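Local coordinates for protein homospermidine synthase (Legionella pneumophila subsp. pneumophila str. Philadelphia 1, PDB 2PH5) that probably makes homospermidine and binds NAD on a Rossmann-type domain, at residues 398-410 with 421-434. Sequence-based numbering, arbitrary orientation.
Sequences ASMISGIIWAIEH and VDHQYIIDIAKPYL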
ATOM      1  N   ALA A 398     -21.312  15.471  12.279  1.00 21.72           N
ATOM      2  CA  ALA A 398     -21.227  16.422  13.383  1.00 23.47           C
ATOM      3  C   ALA A 398     -21.249  17.825  12.764  1.00 24.85           C
ATOM      4  O   ALA A 398     -21.976  18.711  13.220  1.00 25.53           O
ATOM      5  CB  ALA A 398     -19.937  16.202  14.177  1.00 21.81           C
ATOM      6  N   SER A 399     -20.476  17.999  11.695  1.00 25.64           N
ATOM      7  CA  SER A 399     -20.396  19.272  10.985  1.00 27.80           C
ATOM      8  C   SER A 399     -21.732  19.656  10.347  1.00 27.44           C
ATOM      9  O   SER A 399     -22.159  20.814  10.406  1.00 27.72           O
ATOM     10  CB  SER A 399     -19.322  19.191   9.899  1.00 28.69           C
ATOM     11  OG  SER A 399     -18.123  18.658  10.436  1.00 33.93           O
HETATM   12  N   MSE A 400     -22.386  18.679   9.733  1.00 26.16           N
HETATM   13  CA  MSE A 400     -23.666  18.922   9.091  1.00 26.47           C
HETATM   14  C   MSE A 400     -24.765  19.322  10.065  1.00 24.05           C
HETATM   15  O   MSE A 400     -25.471  20.304   9.835  1.00 20.64           O
HETATM   16  CB  MSE A 400     -24.102  17.690   8.315  1.00 32.07           C
HETATM   17  CG  MSE A 400     -23.132  17.320   7.227  1.00 42.05           C
HETATM   18 SE   MSE A 400     -24.059  16.589   5.727  1.00 61.51          SE
HETATM   19  CE  MSE A 400     -24.499  18.258   4.839  1.00 52.32           C
ATOM     20  N   ILE A 401     -24.911  18.562  11.147  1.00 22.21           N
ATOM     21  CA  ILE A 401     -25.938  18.870  12.127  1.00 21.37           C
ATOM     22  C   ILE A 401     -25.668  20.278  12.668  1.00 21.12           C
ATOM     23  O   ILE A 401     -26.603  20.993  13.001  1.00 20.46           O
ATOM     24  CB  ILE A 401     -25.964  17.832  13.309  1.00 21.47           C
ATOM     25  CG1 ILE A 401     -27.294  17.914  14.075  1.00 21.54           C
ATOM     26  CG2 ILE A 401     -24.846  18.133  14.314  1.00 20.70           C
ATOM     27  CD1 ILE A 401     -28.529  17.537  13.263  1.00 20.00           C
ATOM     28  N   SER A 402     -24.397  20.682  12.745  1.00 18.71           N
ATOM     29  CA  SER A 402     -24.075  22.023  13.234  1.00 17.46           C
ATOM     30  C   SER A 402     -24.513  23.033  12.179  1.00 18.13           C
ATOM     31  O   SER A 402     -25.145  24.038  12.495  1.00 21.47           O
ATOM     32  CB  SER A 402     -22.572  22.190  13.476  1.00 16.01           C
ATOM     33  OG  SER A 402     -22.063  21.213  14.358  1.00 17.92           O
ATOM     34  N   GLY A 403     -24.155  22.758  10.929  1.00 16.81           N
ATOM     35  CA  GLY A 403     -24.528  23.636   9.837  1.00 18.39           C
ATOM     36  C   GLY A 403     -26.036  23.753   9.711  1.00 20.29           C
ATOM     37  O   GLY A 403     -26.558  24.832   9.420  1.00 20.48           O
ATOM     38  N   ILE A 404     -26.739  22.643   9.929  1.00 20.70           N
ATOM     39  CA  ILE A 404     -28.196  22.633   9.848  1.00 23.87           C
ATOM     40  C   ILE A 404     -28.766  23.560  10.923  1.00 24.77           C
ATOM     41  O   ILE A 404     -29.671  24.346  10.657  1.00 25.46           O
ATOM     42  CB  ILE A 404     -28.776  21.186  10.037  1.00 23.11           C
ATOM     43  CG1 ILE A 404     -28.395  20.309   8.836  1.00 22.23           C
ATOM     44  CG2 ILE A 404     -30.298  21.234  10.197  1.00 20.18           C
ATOM     45  CD1 ILE A 404     -28.860  18.851   8.934  1.00 20.66           C
ATOM     46  N   ILE A 405     -28.232  23.479  12.136  1.00 25.29           N
ATOM     47  CA  ILE A 405     -28.715  24.334  13.210  1.00 27.30           C
ATOM     48  C   ILE A 405     -28.437  25.800  12.898  1.00 27.51           C
ATOM     49  O   ILE A 405     -29.231  26.674  13.237  1.00 26.90           O
ATOM     50  CB  ILE A 405     -28.044  23.996  14.551  1.00 27.40           C
ATOM     51  CG1 ILE A 405     -28.326  22.539  14.918  1.00 27.63           C
ATOM     52  CG2 ILE A 405     -28.571  24.931  15.647  1.00 27.12           C
ATOM     53  CD1 ILE A 405     -27.457  22.027  16.043  1.00 29.25           C
ATOM     54  N   TRP A 406     -27.305  26.061  12.249  1.00 27.81           N
ATOM     55  CA  TRP A 406     -26.924  27.424  11.905  1.00 28.19           C
ATOM     56  C   TRP A 406     -27.912  28.023  10.918  1.00 28.15           C
ATOM     57  O   TRP A 406     -28.368  29.153  11.084  1.00 29.64           O
ATOM     58  CB  TRP A 406     -25.521  27.458  11.286  1.00 29.11           C
ATOM     59  CG  TRP A 406     -25.032  28.855  11.008  1.00 32.53           C
ATOM     60  CD1 TRP A 406     -24.448  29.718  11.902  1.00 33.51           C
ATOM     61  CD2 TRP A 406     -25.137  29.574   9.772  1.00 33.33           C
ATOM     62  NE1 TRP A 406     -24.189  30.923  11.294  1.00 33.63           N
ATOM     63  CE2 TRP A 406     -24.602  30.864   9.991  1.00 33.35           C
ATOM     64  CE3 TRP A 406     -25.633  29.255   8.504  1.00 35.21           C
ATOM     65  CZ2 TRP A 406     -24.548  31.835   8.986  1.00 34.43           C
ATOM     66  CZ3 TRP A 406     -25.581  30.228   7.498  1.00 36.05           C
ATOM     67  CH2 TRP A 406     -25.043  31.499   7.748  1.00 34.88           C
ATOM     68  N   ALA A 407     -28.239  27.256   9.887  1.00 28.42           N
ATOM     69  CA  ALA A 407     -29.155  27.717   8.861  1.00 28.56           C
ATOM     70  C   ALA A 407     -30.545  28.019   9.414  1.00 29.88           C
ATOM     71  O   ALA A 407     -31.180  28.984   8.996  1.00 30.15           O
ATOM     72  CB  ALA A 407     -29.237  26.685   7.737  1.00 27.63           C
ATOM     73  N   ILE A 408     -31.021  27.207  10.351  1.00 30.28           N
ATOM     74  CA  ILE A 408     -32.341  27.434  10.926  1.00 33.40           C
ATOM     75  C   ILE A 408     -32.467  28.815  11.583  1.00 35.08           C
ATOM     76  O   ILE A 408     -33.486  29.481  11.433  1.00 35.78           O
ATOM     77  CB  ILE A 408     -32.701  26.334  11.955  1.00 32.89           C
ATOM     78  CG1 ILE A 408     -32.851  24.997  11.228  1.00 32.18           C
ATOM     79  CG2 ILE A 408     -33.987  26.696  12.698  1.00 28.97           C
ATOM     80  CD1 ILE A 408     -33.086  23.822  12.139  1.00 35.41           C
ATOM     81  N   GLU A 409     -31.444  29.257  12.304  1.00 36.91           N
ATOM     82  CA  GLU A 409     -31.541  30.561  12.932  1.00 40.71           C
ATOM     83  C   GLU A 409     -31.006  31.683  12.032  1.00 39.84           C
ATOM     84  O   GLU A 409     -30.877  32.832  12.455  1.00 40.24           O
ATOM     85  CB  GLU A 409     -30.835  30.561  14.290  1.00 45.09           C
ATOM     86  CG  GLU A 409     -29.350  30.314  14.244  1.00 52.11           C
ATOM     87  CD  GLU A 409     -28.699  30.514  15.603  1.00 56.32           C
ATOM     88  OE1 GLU A 409     -28.984  29.715  16.525  1.00 58.26           O
ATOM     89  OE2 GLU A 409     -27.908  31.473  15.747  1.00 57.62           O
ATOM     90  N   HIS A 410     -30.704  31.328  10.787  1.00 37.81           N
ATOM     91  CA  HIS A 410     -30.221  32.256   9.770  1.00 35.59           C
ATOM     92  C   HIS A 410     -30.796  31.740   8.450  1.00 34.87           C
ATOM     93  O   HIS A 410     -30.061  31.463   7.513  1.00 34.16           O
ATOM     94  CB  HIS A 410     -28.693  32.242   9.691  1.00 35.56           C
ATOM     95  CG  HIS A 410     -28.011  32.592  10.975  1.00 35.69           C
ATOM     96  ND1 HIS A 410     -27.444  31.646  11.802  1.00 34.92           N
ATOM     97  CD2 HIS A 410     -27.800  33.788  11.572  1.00 36.53           C
ATOM     98  CE1 HIS A 410     -26.912  32.245  12.851  1.00 35.17           C
ATOM     99  NE2 HIS A 410     -27.114  33.546  12.737  1.00 34.61           N
ATOM    100  N   VAL A 421     -19.251  31.427   7.428  1.00 35.39           N
ATOM    101  CA  VAL A 421     -19.901  31.094   8.694  1.00 34.78           C
ATOM    102  C   VAL A 421     -18.940  31.243   9.873  1.00 35.12           C
ATOM    103  O   VAL A 421     -17.749  30.928   9.762  1.00 35.83           O
ATOM    104  CB  VAL A 421     -20.444  29.641   8.655  1.00 35.63           C
ATOM    105  CG1 VAL A 421     -21.244  29.329   9.914  1.00 31.54           C
ATOM    106  CG2 VAL A 421     -21.293  29.452   7.412  1.00 35.66           C
ATOM    107  N   ASP A 422     -19.465  31.724  10.997  1.00 34.50           N
ATOM    108  CA  ASP A 422     -18.672  31.931  12.213  1.00 34.16           C
ATOM    109  C   ASP A 422     -18.153  30.594  12.744  1.00 32.39           C
ATOM    110  O   ASP A 422     -18.927  29.752  13.205  1.00 31.19           O
ATOM    111  CB  ASP A 422     -19.538  32.633  13.270  1.00 35.66           C
ATOM    112  CG  ASP A 422     -18.800  32.868  14.567  1.00 38.78           C
ATOM    113  OD1 ASP A 422     -17.625  33.305  14.516  1.00 42.23           O
ATOM    114  OD2 ASP A 422     -19.394  32.631  15.633  1.00 39.31           O
ATOM    115  N   HIS A 423     -16.838  30.408  12.689  1.00 30.98           N
ATOM    116  CA  HIS A 423     -16.232  29.153  13.119  1.00 31.73           C
ATOM    117  C   HIS A 423     -16.560  28.715  14.559  1.00 31.74           C
ATOM    118  O   HIS A 423     -16.840  27.539  14.805  1.00 30.41           O
ATOM    119  CB  HIS A 423     -14.712  29.218  12.915  1.00 31.37           C
ATOM    120  CG  HIS A 423     -14.042  30.243  13.769  1.00 32.52           C
ATOM    121  ND1 HIS A 423     -14.278  31.594  13.628  1.00 30.40           N
ATOM    122  CD2 HIS A 423     -13.207  30.113  14.826  1.00 31.01           C
ATOM    123  CE1 HIS A 423     -13.622  32.250  14.568  1.00 32.13           C
ATOM    124  NE2 HIS A 423     -12.965  31.374  15.309  1.00 32.19           N
ATOM    125  N   GLN A 424     -16.548  29.662  15.495  1.00 31.49           N
ATOM    126  CA  GLN A 424     -16.831  29.367  16.897  1.00 32.18           C
ATOM    127  C   GLN A 424     -18.237  28.791  17.097  1.00 30.70           C
ATOM    128  O   GLN A 424     -18.443  27.888  17.909  1.00 30.44           O
ATOM    129  CB  GLN A 424     -16.641  30.634  17.742  1.00 34.80           C
ATOM    130  CG  GLN A 424     -16.851  30.437  19.236  1.00 38.82           C
ATOM    131  CD  GLN A 424     -16.771  31.739  20.031  1.00 42.82           C
ATOM    132  OE1 GLN A 424     -17.306  31.830  21.144  1.00 42.76           O
ATOM    133  NE2 GLN A 424     -16.097  32.747  19.469  1.00 44.87           N
ATOM    134  N   TYR A 425     -19.202  29.311  16.350  1.00 28.62           N
ATOM    135  CA  TYR A 425     -20.573  28.830  16.439  1.00 26.79           C
ATOM    136  C   TYR A 425     -20.617  27.357  16.057  1.00 26.99           C
ATOM    137  O   TYR A 425     -21.175  26.524  16.780  1.00 27.11           O
ATOM    138  CB  TYR A 425     -21.452  29.621  15.482  1.00 26.05           C
ATOM    139  CG  TYR A 425     -22.911  29.231  15.462  1.00 26.56           C
ATOM    140  CD1 TYR A 425     -23.874  30.073  16.021  1.00 26.48           C
ATOM    141  CD2 TYR A 425     -23.340  28.067  14.812  1.00 24.67           C
ATOM    142  CE1 TYR A 425     -25.229  29.780  15.925  1.00 26.92           C
ATOM    143  CE2 TYR A 425     -24.694  27.760  14.711  1.00 24.54           C
ATOM    144  CZ  TYR A 425     -25.634  28.626  15.267  1.00 26.95           C
ATOM    145  OH  TYR A 425     -26.977  28.359  15.137  1.00 27.20           O
ATOM    146  N   ILE A 426     -20.027  27.041  14.909  1.00 26.12           N
ATOM    147  CA  ILE A 426     -20.008  25.672  14.419  1.00 25.20           C
ATOM    148  C   ILE A 426     -19.194  24.766  15.333  1.00 25.52           C
ATOM    149  O   ILE A 426     -19.704  23.754  15.802  1.00 25.42           O
ATOM    150  CB  ILE A 426     -19.473  25.608  12.934  1.00 24.46           C
ATOM    151  CG1 ILE A 426     -20.647  25.577  11.956  1.00 22.44           C
ATOM    152  CG2 ILE A 426     -18.692  24.318  12.679  1.00 23.29           C
ATOM    153  CD1 ILE A 426     -21.598  26.705  12.077  1.00 21.50           C
ATOM    154  N   ILE A 427     -17.949  25.144  15.612  1.00 26.15           N
ATOM    155  CA  ILE A 427     -17.084  24.332  16.467  1.00 26.85           C
ATOM    156  C   ILE A 427     -17.652  24.008  17.848  1.00 27.34           C
ATOM    157  O   ILE A 427     -17.431  22.911  18.361  1.00 26.39           O
ATOM    158  CB  ILE A 427     -15.714  24.993  16.673  1.00 27.78           C
ATOM    159  CG1 ILE A 427     -15.005  25.153  15.330  1.00 27.87           C
ATOM    160  CG2 ILE A 427     -14.871  24.144  17.611  1.00 27.45           C
ATOM    161  CD1 ILE A 427     -14.814  23.858  14.584  1.00 32.42           C
ATOM    162  N   ASP A 428     -18.364  24.960  18.448  1.00 27.62           N
ATOM    163  CA  ASP A 428     -18.946  24.763  19.773  1.00 28.06           C
ATOM    164  C   ASP A 428     -20.092  23.758  19.772  1.00 28.25           C
ATOM    165  O   ASP A 428     -20.411  23.166  20.805  1.00 27.83           O
ATOM    166  CB  ASP A 428     -19.447  26.091  20.355  1.00 30.65           C
ATOM    167  CG  ASP A 428     -18.315  26.984  20.849  1.00 32.61           C
ATOM    168  OD1 ASP A 428     -17.321  26.454  21.396  1.00 33.79           O
ATOM    169  OD2 ASP A 428     -18.426  28.219  20.711  1.00 34.59           O
ATOM    170  N   ILE A 429     -20.717  23.568  18.616  1.00 26.49           N
ATOM    171  CA  ILE A 429     -21.820  22.624  18.523  1.00 25.48           C
ATOM    172  C   ILE A 429     -21.319  21.234  18.178  1.00 25.18           C
ATOM    173  O   ILE A 429     -21.820  20.231  18.693  1.00 26.22           O
ATOM    174  CB  ILE A 429     -22.846  23.060  17.455  1.00 24.98           C
ATOM    175  CG1 ILE A 429     -23.403  24.445  17.814  1.00 26.62           C
ATOM    176  CG2 ILE A 429     -23.956  22.021  17.340  1.00 20.43           C
ATOM    177  CD1 ILE A 429     -24.453  24.975  16.851  1.00 24.41           C
ATOM    178  N   ALA A 430     -20.308  21.185  17.319  1.00 24.94           N
ATOM    179  CA  ALA A 430     -19.728  19.928  16.849  1.00 25.17           C
ATOM    180  C   ALA A 430     -18.723  19.296  17.803  1.00 25.23           C
ATOM    181  O   ALA A 430     -18.584  18.078  17.842  1.00 24.66           O
ATOM    182  CB  ALA A 430     -19.070  20.162  15.502  1.00 20.55           C
ATOM    183  N   LYS A 431     -18.025  20.140  18.555  1.00 27.68           N
ATOM    184  CA  LYS A 431     -16.994  19.715  19.504  1.00 30.00           C
ATOM    185  C   LYS A 431     -17.329  18.467  20.317  1.00 30.30           C
ATOM    186  O   LYS A 431     -16.477  17.616  20.531  1.00 30.91           O
ATOM    187  CB  LYS A 431     -16.670  20.878  20.445  1.00 31.30           C
ATOM    188  CG  LYS A 431     -15.199  21.026  20.783  1.00 32.94           C
ATOM    189  CD  LYS A 431     -14.831  22.498  21.003  1.00 33.78           C
ATOM    190  CE  LYS A 431     -13.316  22.690  21.177  1.00 34.73           C
ATOM    191  NZ  LYS A 431     -12.885  24.120  21.250  1.00 30.96           N
ATOM    192  N   PRO A 432     -18.578  18.353  20.796  1.00 32.55           N
ATOM    193  CA  PRO A 432     -18.972  17.178  21.586  1.00 32.23           C
ATOM    194  C   PRO A 432     -19.026  15.906  20.756  1.00 32.54           C
ATOM    195  O   PRO A 432     -19.246  14.819  21.284  1.00 34.01           O
ATOM    196  CB  PRO A 432     -20.356  17.561  22.106  1.00 31.65           C
ATOM    197  CG  PRO A 432     -20.262  19.046  22.232  1.00 32.99           C
ATOM    198  CD  PRO A 432     -19.580  19.425  20.931  1.00 32.62           C
ATOM    199  N   TYR A 433     -18.816  16.051  19.454  1.00 32.86           N
ATOM    200  CA  TYR A 433     -18.871  14.925  18.532  1.00 32.34           C
ATOM    201  C   TYR A 433     -17.518  14.611  17.906  1.00 31.25           C
ATOM    202  O   TYR A 433     -17.389  13.638  17.164  1.00 32.80           O
ATOM    203  CB  TYR A 433     -19.858  15.243  17.407  1.00 35.11           C
ATOM    204  CG  TYR A 433     -21.313  15.265  17.815  1.00 37.05           C
ATOM    205  CD1 TYR A 433     -22.011  14.079  18.023  1.00 38.32           C
ATOM    206  CD2 TYR A 433     -22.000  16.470  17.965  1.00 38.60           C
ATOM    207  CE1 TYR A 433     -23.356  14.084  18.365  1.00 40.96           C
ATOM    208  CE2 TYR A 433     -23.353  16.491  18.311  1.00 41.37           C
ATOM    209  CZ  TYR A 433     -24.025  15.289  18.508  1.00 42.15           C
ATOM    210  OH  TYR A 433     -25.363  15.281  18.843  1.00 42.54           O
ATOM    211  N   LEU A 434     -16.510  15.419  18.218  1.00 28.06           N
ATOM    212  CA  LEU A 434     -15.191  15.254  17.619  1.00 27.17           C
ATOM    213  C   LEU A 434     -14.083  14.686  18.507  1.00 27.15           C
ATOM    214  O   LEU A 434     -12.905  14.737  18.148  1.00 24.95           O
ATOM    215  CB  LEU A 434     -14.753  16.604  17.034  1.00 25.36           C
ATOM    216  CG  LEU A 434     -15.771  17.240  16.074  1.00 21.70           C
ATOM    217  CD1 LEU A 434     -15.270  18.594  15.580  1.00 24.33           C
ATOM    218  CD2 LEU A 434     -15.996  16.310  14.908  1.00 20.18           C
TER
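W406 holds CG anti to the backbone N (chi1 -176°), and Y425 has the same torsion; this carries both rings into the gap between the segments, where they meet as a T-shaped pair. In this helix-helix packing beside the NAD-binding Rossmann fold, helix 398-408 and helix 423-430 run at 127° to each other, closer to antiparallel than parallel. The edge of the indole points at a face of Y425, CD1 of W406 lying 3.4 Å from CE2 of Y425, with the planes at 89°. V421 covers one face of the indole in a CH-pi contact: its CG1 stands 3.6 Å from the centroid of the five-membered ring of W406. Over the opposite face, toward the rim, comes ND1 of H410, which is held by its hydrogen bond to the carbonyl oxygen of W406. E409 comes at Y425 from the opposite direction, though the exact place of its carboxylate near the phenol edge is doubtful.

Where the helices draw together, small residues suit the place. The CA atoms of A398 and A430 are 5.2 Å apart, short side chains letting the backbones approach, and S402 packs its OG on A430 CB. Separately, I429 CG2 meets I405 CD1 tip to tip. A398 also touches Y433 through CB and CB at 3.4 Å, with CD2 of L434 also near. Helix 391-408 packs its other side on strand 86-89, while helix 158-176 touches I426. The buried S402 hydroxyl turns back to its own helix: OG donates to A398 O at 2.8 Å, from the face of that carbonyl opposite the one used by S402 N.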